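Local coordinates for protein insecticidal Delta-Endotoxin Cry8Ea1 (Bacillus Thuringiensis, PDB 3EB7) that is toxic to larvae of the underground pest Holotrichia parallela, probably by inserting helices of its N-terminal domain into gut-cell membranes and forming pores, as in related three-domain Cry toxins, at residues G27-V30 with S31-T35; T161-I164 with N165-N169; S214-D217 with I218-L221; E76-G79 with N80-L84. All coordinates share one frame; numbering follows the deposited sequence.

Contact 1: residues G27-V30 with S31-T35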
loop_
_atom_site.group_PDB
_atom_site.type_symbol
_atom_site.label_atom_id
_atom_site.label_comp_id
_atom_site.label_asym_id
_atom_site.label_seq_id
_atom_site.Cartn_x
_atom_site.Cartn_y
_atom_site.Cartn_z
ATOM N N GLY A 27 -3.828 7.400 26.181
ATOM C CA GLY A 27 -3.225 8.668 25.722
ATOM C C GLY A 27 -3.043 8.749 24.208
ATOM O O GLY A 27 -3.554 9.687 23.567
ATOM N N PRO A 28 -2.302 7.773 23.627
ATOM C CA PRO A 28 -2.164 7.604 22.172
ATOM C C PRO A 28 -3.501 7.536 21.409
ATOM O O PRO A 28 -3.608 8.143 20.346
ATOM C CB PRO A 28 -1.398 6.294 22.051
ATOM C CG PRO A 28 -0.561 6.259 23.328
ATOM C CD PRO A 28 -1.495 6.779 24.369
ATOM N N ILE A 29 -4.503 6.838 21.967
ATOM C CA ILE A 29 -5.798 6.657 21.339
ATOM C C ILE A 29 -6.582 7.981 21.283
ATOM O O ILE A 29 -7.261 8.272 20.290
ATOM C CB ILE A 29 -6.584 5.458 21.993
ATOM C CG1 ILE A 29 -5.973 4.125 21.539
ATOM C CG2 ILE A 29 -8.122 5.468 21.696
ATOM C CD1 ILE A 29 -6.494 2.967 22.274
ATOM N N VAL A 30 -6.455 8.802 22.325
ATOM C CA VAL A 30 -7.137 10.104 22.349
ATOM C C VAL A 30 -6.502 11.034 21.315
ATOM O O VAL A 30 -7.202 11.697 20.533
ATOM C CB VAL A 30 -7.116 10.715 23.759
ATOM C CG1 VAL A 30 -7.550 12.198 23.745
ATOM C CG2 VAL A 30 -8.022 9.902 24.661
ATOM N N SER A 31 -5.175 11.028 21.301
ATOM C CA SER A 31 -4.363 11.744 20.355
ATOM C C SER A 31 -4.644 11.361 18.878
ATOM O O SER A 31 -4.659 12.221 17.985
ATOM C CB SER A 31 -2.888 11.485 20.728
ATOM O OG SER A 31 -2.013 11.744 19.630
ATOM N N LEU A 32 -4.831 10.066 18.638
ATOM C CA LEU A 32 -5.180 9.511 17.341
ATOM C C LEU A 32 -6.547 10.009 16.852
ATOM O O LEU A 32 -6.657 10.482 15.735
ATOM C CB LEU A 32 -5.167 7.973 17.436
ATOM C CG LEU A 32 -5.703 7.133 16.275
ATOM C CD1 LEU A 32 -4.989 7.487 14.939
ATOM C CD2 LEU A 32 -5.521 5.654 16.613
ATOM N N TYR A 33 -7.578 9.873 17.677
ATOM C CA TYR A 33 -8.931 10.393 17.390
ATOM C C TYR A 33 -8.935 11.887 17.126
ATOM O O TYR A 33 -9.655 12.379 16.248
ATOM C CB TYR A 33 -9.907 10.097 18.541
ATOM C CG TYR A 33 -10.561 8.752 18.430
ATOM C CD1 TYR A 33 -10.350 7.751 19.385
ATOM C CD2 TYR A 33 -11.365 8.460 17.347
ATOM C CE1 TYR A 33 -10.938 6.490 19.265
ATOM C CE2 TYR A 33 -11.961 7.214 17.215
ATOM C CZ TYR A 33 -11.740 6.232 18.172
ATOM O OH TYR A 33 -12.367 5.024 17.987
ATOM N N SER A 34 -8.133 12.609 17.900
ATOM C CA SER A 34 -7.946 14.032 17.663
ATOM C C SER A 34 -7.452 14.351 16.219
ATOM O O SER A 34 -8.001 15.214 15.521
ATOM C CB SER A 34 -6.983 14.596 18.692
ATOM O OG SER A 34 -6.941 15.983 18.477
ATOM N N THR A 35 -6.424 13.630 15.790
ATOM C CA THR A 35 -5.906 13.715 14.433
ATOM C C THR A 35 -6.944 13.257 13.411
ATOM O O THR A 35 -7.194 13.982 12.464
ATOM C CB THR A 35 -4.565 12.951 14.308
ATOM O OG1 THR A 35 -3.608 13.590 15.149
ATOM C CG2 THR A 35 -4.043 12.948 12.909
#
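P28 O is gripped by two donors: the backbone N of L32, 2.8 Å from P28 O and one turn further on, and the ammonium group of K20 on helix 2-20. The L32 bond is bent, 148° at the hydrogen, and its donor is tilted from the carbonyl plane. P28 has no N-H to offer, which costs little in the first turn of helix 26-40, where an amide has no carbonyl of the preceding turn to meet. K20 also makes a weak bond to S31 OG, tying its ammonium group to both segments. One turn of side-chain packing runs beside these bonds. I29 and Y33 point the same way, and I29 CG2 lies 3.9 Å from Y33 CE1. Chi1 of -74° puts I29 CG1 beside the backbone N and leaves the CG2 methyl anti to it, facing the ring. Y33 CD1 also sits obliquely 3.3 Å from I29 O, which accepts the almost straight bond from Y33 N. In the helical bundle of the N-terminal domain, this face of helix 26-40 is turned to helix 133-153: I29 packs on I152 and F153, and Y33 OH is hydrogen-bonded to D149. V30 packs on E90 and Q93 of helix 65-93, which Y33 also touches. S34 N closes the turn on V30 O at 2.9 Å.

Contact 2: residues T161-I164 with N165-N169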
loop_
_atom_site.group_PDB
_atom_site.type_symbol
_atom_site.label_atom_id
_atom_site.label_comp_id
_atom_site.label_asym_id
_atom_site.label_seq_id
_atom_site.Cartn_x
_atom_site.Cartn_y
_atom_site.Cartn_z
ATOM N N THR A 161 -19.144 -8.971 30.403
ATOM C CA THR A 161 -18.398 -9.894 29.577
ATOM C C THR A 161 -19.189 -10.262 28.318
ATOM O O THR A 161 -18.645 -10.310 27.254
ATOM C CB THR A 161 -17.942 -11.126 30.400
ATOM O OG1 THR A 161 -17.047 -10.681 31.446
ATOM C CG2 THR A 161 -17.193 -12.148 29.496
ATOM N N THR A 162 -20.479 -10.487 28.445
ATOM C CA THR A 162 -21.333 -10.723 27.272
ATOM C C THR A 162 -21.301 -9.578 26.213
ATOM O O THR A 162 -21.049 -9.850 25.050
ATOM C CB THR A 162 -22.797 -11.106 27.699
ATOM O OG1 THR A 162 -22.752 -12.268 28.543
ATOM C CG2 THR A 162 -23.669 -11.422 26.493
ATOM N N ALA A 163 -21.547 -8.332 26.619
ATOM C CA ALA A 163 -21.442 -7.153 25.732
ATOM C C ALA A 163 -20.078 -7.065 25.033
ATOM O O ALA A 163 -20.005 -6.913 23.821
ATOM C CB ALA A 163 -21.731 -5.848 26.509
ATOM N N ILE A 164 -19.014 -7.198 25.815
ATOM C CA ILE A 164 -17.634 -7.129 25.345
ATOM C C ILE A 164 -17.322 -8.215 24.316
ATOM O O ILE A 164 -16.737 -7.933 23.255
ATOM C CB ILE A 164 -16.656 -7.147 26.538
ATOM C CG1 ILE A 164 -16.835 -5.849 27.325
ATOM C CG2 ILE A 164 -15.173 -7.267 26.071
ATOM C CD1 ILE A 164 -16.137 -5.835 28.721
ATOM N N ASN A 165 -17.732 -9.445 24.612
ATOM C CA ASN A 165 -17.605 -10.529 23.647
ATOM C C ASN A 165 -18.425 -10.311 22.390
ATOM O O ASN A 165 -17.961 -10.618 21.310
ATOM C CB ASN A 165 -17.942 -11.884 24.283
ATOM C CG ASN A 165 -16.810 -12.407 25.178
ATOM O OD1 ASN A 165 -15.632 -12.061 25.011
ATOM N ND2 ASN A 165 -17.180 -13.241 26.146
ATOM N N ASN A 166 -19.642 -9.797 22.531
ATOM C CA ASN A 166 -20.475 -9.475 21.377
ATOM C C ASN A 166 -19.799 -8.442 20.459
ATOM O O ASN A 166 -19.814 -8.606 19.232
ATOM C CB ASN A 166 -21.838 -8.949 21.824
ATOM C CG ASN A 166 -22.737 -10.038 22.379
ATOM O OD1 ASN A 166 -22.505 -11.241 22.141
ATOM N ND2 ASN A 166 -23.761 -9.631 23.146
ATOM N N TYR A 167 -19.221 -7.399 21.070
ATOM C CA TYR A 167 -18.506 -6.345 20.350
ATOM C C TYR A 167 -17.298 -6.929 19.632
ATOM O O TYR A 167 -17.053 -6.612 18.472
ATOM C CB TYR A 167 -18.062 -5.224 21.300
ATOM C CG TYR A 167 -19.148 -4.245 21.711
ATOM C CD1 TYR A 167 -19.970 -3.645 20.748
ATOM C CD2 TYR A 167 -19.340 -3.901 23.056
ATOM C CE1 TYR A 167 -20.961 -2.767 21.094
ATOM C CE2 TYR A 167 -20.355 -2.999 23.431
ATOM C CZ TYR A 167 -21.149 -2.429 22.433
ATOM O OH TYR A 167 -22.136 -1.519 22.740
ATOM N N TYR A 168 -16.569 -7.801 20.319
ATOM C CA TYR A 168 -15.434 -8.481 19.731
ATOM C C TYR A 168 -15.833 -9.431 18.587
ATOM O O TYR A 168 -15.189 -9.455 17.544
ATOM C CB TYR A 168 -14.612 -9.215 20.786
ATOM C CG TYR A 168 -13.389 -9.850 20.163
ATOM C CD1 TYR A 168 -13.352 -11.224 19.877
ATOM C CD2 TYR A 168 -12.289 -9.062 19.794
ATOM C CE1 TYR A 168 -12.237 -11.801 19.291
ATOM C CE2 TYR A 168 -11.198 -9.615 19.198
ATOM C CZ TYR A 168 -11.172 -10.999 18.948
ATOM O OH TYR A 168 -10.051 -11.552 18.364
ATOM N N ASN A 169 -16.907 -10.191 18.767
ATOM C CA ASN A 169 -17.372 -11.050 17.707
ATOM C C ASN A 169 -17.893 -10.256 16.533
ATOM O O ASN A 169 -17.722 -10.643 15.408
ATOM C CB ASN A 169 -18.434 -12.053 18.235
ATOM C CG ASN A 169 -17.829 -13.085 19.210
ATOM O OD1 ASN A 169 -16.691 -13.502 19.046
ATOM N ND2 ASN A 169 -18.578 -13.460 20.236
#
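A163 and Y167 lie on the side of helix 161-191 that its surroundings pack tightly. Y167 CD2 comes to 3.2 Å from A163 O, lying obliquely to it, and the ring runs on past the alanine methyl, with A163 CB 4.4 Å from Y167 CE2. CG of Y167 is anti to its carbonyl carbon (chi1 -78°), an arrangement that lays the ring back along the preceding turn. Beyond the contact the ring meets F109 and F159 edge-to-face, and it touches L147 and A150 of helix 133-153. I164 packs on F159 and E155, and I164 O accepts from Y168 N at 2.9 Å. The threonine-asparagine side is largely open to solvent and has no side-chain hydrogen bond across the contact. There T161 and N165 run side by side, with T161 CG2 3.5 Å from N165 ND2. T162 and N166 repeat the pattern one residue on, at 3.8 Å between T162 CG2 and N166 ND2. Both threonines turn the methyl, not the hydroxyl, to the amide. N166 ND2 passes 3.3 Å from T162 O, but at an angle too poor for a hydrogen bond. N165 OD1 and Y168 OH direct their hydrogen bonds to R228 and D226, and the R228 guanidinium also makes a cation-pi contact with Y168. Within the contact, therefore, main-chain bonds do the polar work, and the methyl-amide touches probably contribute little beyond van der Waals contact.

Contact 3: residues S214-D217 with I218-L221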
loop_
_atom_site.group_PDB
_atom_site.type_symbol
_atom_site.label_atom_id
_atom_site.label_comp_id
_atom_site.label_asym_id
_atom_site.label_seq_id
_atom_site.Cartn_x
_atom_site.Cartn_y
_atom_site.Cartn_z
ATOM N N SER A 214 -6.238 4.676 -1.531
ATOM C CA SER A 214 -7.451 5.143 -0.818
ATOM C C SER A 214 -8.348 4.059 -0.220
ATOM O O SER A 214 -9.283 4.372 0.533
ATOM C CB SER A 214 -8.338 5.996 -1.751
ATOM O OG SER A 214 -7.588 7.035 -2.373
ATOM N N VAL A 215 -8.124 2.806 -0.602
ATOM C CA VAL A 215 -9.054 1.767 -0.239
ATOM C C VAL A 215 -8.253 0.592 0.270
ATOM O O VAL A 215 -8.330 0.278 1.432
ATOM C CB VAL A 215 -10.023 1.345 -1.411
ATOM C CG1 VAL A 215 -10.883 0.097 -0.977
ATOM C CG2 VAL A 215 -10.956 2.457 -1.770
ATOM N N LEU A 216 -7.479 -0.035 -0.606
ATOM C CA LEU A 216 -6.682 -1.203 -0.251
ATOM C C LEU A 216 -5.724 -1.017 0.912
ATOM O O LEU A 216 -5.673 -1.872 1.793
ATOM C CB LEU A 216 -5.937 -1.766 -1.476
ATOM C CG LEU A 216 -6.820 -2.233 -2.640
ATOM C CD1 LEU A 216 -5.903 -2.887 -3.594
ATOM C CD2 LEU A 216 -8.011 -3.203 -2.199
ATOM N N ASP A 217 -4.961 0.077 0.913
ATOM C CA ASP A 217 -3.937 0.313 1.967
ATOM C C ASP A 217 -4.549 0.412 3.363
ATOM O O ASP A 217 -4.003 -0.157 4.312
ATOM C CB ASP A 217 -3.057 1.561 1.673
ATOM C CG ASP A 217 -2.025 1.321 0.514
ATOM O OD1 ASP A 217 -1.916 0.125 0.051
ATOM O OD2 ASP A 217 -1.339 2.310 0.071
ATOM N N ILE A 218 -5.677 1.113 3.520
ATOM C CA ILE A 218 -6.270 1.178 4.873
ATOM C C ILE A 218 -6.937 -0.162 5.284
ATOM O O ILE A 218 -6.878 -0.578 6.426
ATOM C CB ILE A 218 -7.248 2.397 5.097
ATOM C CG1 ILE A 218 -7.483 2.614 6.595
ATOM C CG2 ILE A 218 -8.583 2.198 4.372
ATOM C CD1 ILE A 218 -6.207 2.841 7.390
ATOM N N MET A 219 -7.559 -0.821 4.324
ATOM C CA MET A 219 -8.195 -2.104 4.548
ATOM C C MET A 219 -7.157 -3.138 5.019
ATOM O O MET A 219 -7.436 -3.942 5.897
ATOM C CB MET A 219 -8.937 -2.513 3.258
ATOM C CG MET A 219 -9.573 -3.897 3.276
ATOM S SD MET A 219 -8.442 -5.159 2.620
ATOM C CE MET A 219 -7.797 -4.413 1.149
ATOM N N THR A 220 -5.949 -3.091 4.453
ATOM C CA THR A 220 -4.850 -4.000 4.822
ATOM C C THR A 220 -4.586 -3.961 6.338
ATOM O O THR A 220 -4.181 -4.969 6.933
ATOM C CB THR A 220 -3.528 -3.672 4.022
ATOM O OG1 THR A 220 -3.797 -3.706 2.630
ATOM C CG2 THR A 220 -2.427 -4.684 4.296
ATOM N N LEU A 221 -4.840 -2.811 6.966
ATOM C CA LEU A 221 -4.520 -2.641 8.385
ATOM C C LEU A 221 -5.640 -3.143 9.320
ATOM O O LEU A 221 -5.421 -3.294 10.538
ATOM C CB LEU A 221 -4.159 -1.176 8.675
ATOM C CG LEU A 221 -3.067 -0.537 7.791
ATOM C CD1 LEU A 221 -2.934 0.924 8.108
ATOM C CD2 LEU A 221 -1.721 -1.216 8.051
#
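Close to the end of helix 198-220 the backbone passes from a wider pi-type turn at 214-216, with V215 stretched to phi -134°, into regular bonding: M219 N reaches V215 O at 3.2 Å and T220 N reaches L216 O at 2.9 Å. L216 O carries a second bond, from T220 OG1 at 2.8 Å, whose donor stands 41° out of the carbonyl plane. T220 OG1 lies anti to its own carbonyl carbon (chi1 -56°), which swings the hydroxyl back over the preceding turn. M219 and L216 lie side by side. The methionine chain bends at chi2 and chi3, bringing M219 CE to 3.6 Å from L216 CD2 and 3.4 Å from L216 O. I218 holds CG2 in the crowded position between N and carbonyl carbon, 3.5 Å from V215 O, and packs against V14 and I17 of helix 2-20. The D217 carboxylate forms a salt bridge with R240 through OD2. All eight residues are buried, and the T220 hydroxyl is satisfied within the helix by L216 O; the D217 charge is probably stabilised in this buried position by its arginine partner.

Contact 4: residues E76-G79 with N80-L84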
loop_
_atom_site.group_PDB
_atom_site.type_symbol
_atom_site.label_atom_id
_atom_site.label_comp_id
_atom_site.label_asym_id
_atom_site.label_seq_id
_atom_site.Cartn_x
_atom_site.Cartn_y
_atom_site.Cartn_z
ATOM N N GLU A 76 -21.957 13.918 8.129
ATOM C CA GLU A 76 -21.750 15.160 8.868
ATOM C C GLU A 76 -22.209 14.989 10.299
ATOM O O GLU A 76 -21.463 15.342 11.205
ATOM C CB GLU A 76 -22.397 16.379 8.194
ATOM C CG GLU A 76 -22.179 17.739 8.970
ATOM C CD GLU A 76 -20.713 18.214 8.943
ATOM O OE1 GLU A 76 -19.967 17.864 7.984
ATOM O OE2 GLU A 76 -20.316 18.951 9.867
ATOM N N GLY A 77 -23.402 14.398 10.490
ATOM C CA GLY A 77 -23.915 14.012 11.818
ATOM C C GLY A 77 -23.066 13.028 12.621
ATOM O O GLY A 77 -23.059 13.056 13.867
ATOM N N LEU A 78 -22.370 12.128 11.932
ATOM C CA LEU A 78 -21.442 11.184 12.563
ATOM C C LEU A 78 -20.227 11.954 13.081
ATOM O O LEU A 78 -19.642 11.608 14.105
ATOM C CB LEU A 78 -21.001 10.163 11.517
ATOM C CG LEU A 78 -20.345 8.819 11.832
ATOM C CD1 LEU A 78 -21.256 7.843 12.582
ATOM C CD2 LEU A 78 -19.881 8.171 10.494
ATOM N N GLY A 79 -19.850 12.995 12.346
ATOM C CA GLY A 79 -18.791 13.885 12.747
ATOM C C GLY A 79 -19.103 14.651 14.003
ATOM O O GLY A 79 -18.258 14.748 14.880
ATOM N N ASN A 80 -20.312 15.202 14.088
ATOM C CA ASN A 80 -20.762 15.898 15.289
ATOM C C ASN A 80 -20.745 14.963 16.488
ATOM O O ASN A 80 -20.333 15.350 17.572
ATOM C CB ASN A 80 -22.172 16.504 15.098
ATOM C CG ASN A 80 -22.209 17.587 14.008
ATOM O OD1 ASN A 80 -21.271 18.394 13.856
ATOM N ND2 ASN A 80 -23.294 17.601 13.238
ATOM N N ASN A 81 -21.204 13.729 16.279
ATOM C CA ASN A 81 -21.202 12.712 17.325
ATOM C C ASN A 81 -19.811 12.208 17.715
ATOM O O ASN A 81 -19.605 11.788 18.851
ATOM C CB ASN A 81 -22.121 11.557 16.926
ATOM C CG ASN A 81 -23.586 11.888 17.143
ATOM O OD1 ASN A 81 -24.036 12.031 18.279
ATOM N ND2 ASN A 81 -24.326 12.030 16.066
ATOM N N TYR A 82 -18.876 12.252 16.769
ATOM C CA TYR A 82 -17.473 11.980 17.046
ATOM C C TYR A 82 -16.782 13.032 17.918
ATOM O O TYR A 82 -15.925 12.670 18.713
ATOM C CB TYR A 82 -16.696 11.789 15.753
ATOM C CG TYR A 82 -16.413 10.335 15.446
ATOM C CD1 TYR A 82 -17.136 9.650 14.452
ATOM C CD2 TYR A 82 -15.411 9.635 16.159
ATOM C CE1 TYR A 82 -16.870 8.303 14.179
ATOM C CE2 TYR A 82 -15.130 8.320 15.895
ATOM C CZ TYR A 82 -15.863 7.656 14.907
ATOM O OH TYR A 82 -15.577 6.348 14.661
ATOM N N GLN A 83 -17.136 14.317 17.761
ATOM C CA GLN A 83 -16.602 15.387 18.641
ATOM C C GLN A 83 -16.991 15.142 20.098
ATOM O O GLN A 83 -16.162 15.244 20.989
ATOM C CB GLN A 83 -17.076 16.779 18.221
ATOM C CG GLN A 83 -17.098 16.965 16.721
ATOM C CD GLN A 83 -16.234 18.111 16.259
ATOM O OE1 GLN A 83 -14.989 18.061 16.364
ATOM N NE2 GLN A 83 -16.879 19.157 15.722
ATOM N N LEU A 84 -18.253 14.792 20.301
ATOM C CA LEU A 84 -18.808 14.496 21.605
ATOM C C LEU A 84 -18.182 13.245 22.240
ATOM O O LEU A 84 -17.965 13.204 23.446
ATOM C CB LEU A 84 -20.327 14.347 21.507
ATOM C CG LEU A 84 -21.099 15.501 20.869
ATOM C CD1 LEU A 84 -22.527 15.086 20.619
ATOM C CD2 LEU A 84 -21.058 16.764 21.735
#
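The Y82 ring presents an edge to L78 O, which lies near the ring plane, 3.2 Å from Y82 CD1. Further along the same side, L78 CG approaches Y82 CE1 at 4.2 Å. Outside the two segments the ring of W41 meets the tyrosine, the planes about 25° apart, while L112 of helix 99-119 and I37 of helix 26-40 add aliphatic contacts. The amide of N81 is the second flat group. Its ND2 donates to G77 O at 2.7 Å, in a bond bent to 135° at the hydrogen, with the oxygen tilted from the amide plane. G77 O also accepts from N81 N at 3.1 Å, and the two donors arrive from opposite faces of the carbonyl plane. CG of N81 sits beside its own backbone N, which turns the amide back to the glycine it bonds. The third flat pair, the E76 carboxylate and the N80 amide, has planes 72° apart; E76 OE2 and N80 OD1 are 4.1 Å apart, two acceptors without a bond between them, on the exposed side. Q83 CG, beside its own backbone N, comes to 3.1 Å from G79 O; the chain bends only beyond it. L78 and N81 face helix 99-119, where L78 touches F116 and N81 touches I111 and L115. The pattern is that of an amphipathic helix in the outer layer of the helical bundle of Cry toxins: a polar, solvent-facing strip of E76, N80 and Q83 and a buried side of L78 and Y82.

All four contacts are short helical stretches of about two turns within the N-terminal helical domain, in chain order contact 1, contact 4, contact 2, contact 3, on helices 26-40, 65-93, 161-191 and 198-220. Only contacts 1 and 4 touch, through Y33 CE2 and Y82 CE2 at 3.6 Å; their centres are about 16 Å apart. The other pairs of centres lie about 20 to 25 Å apart. Contacts 1, 2 and 3 all pack against helix 133-153, a shared neighbour for contacts that do not touch one another. Contact 3 is about 7 Å from the chain centre and is tied by D217 to R240, beyond the end of helix 198-220 in the chain; contact 2 is the most peripheral, about 31 Å out.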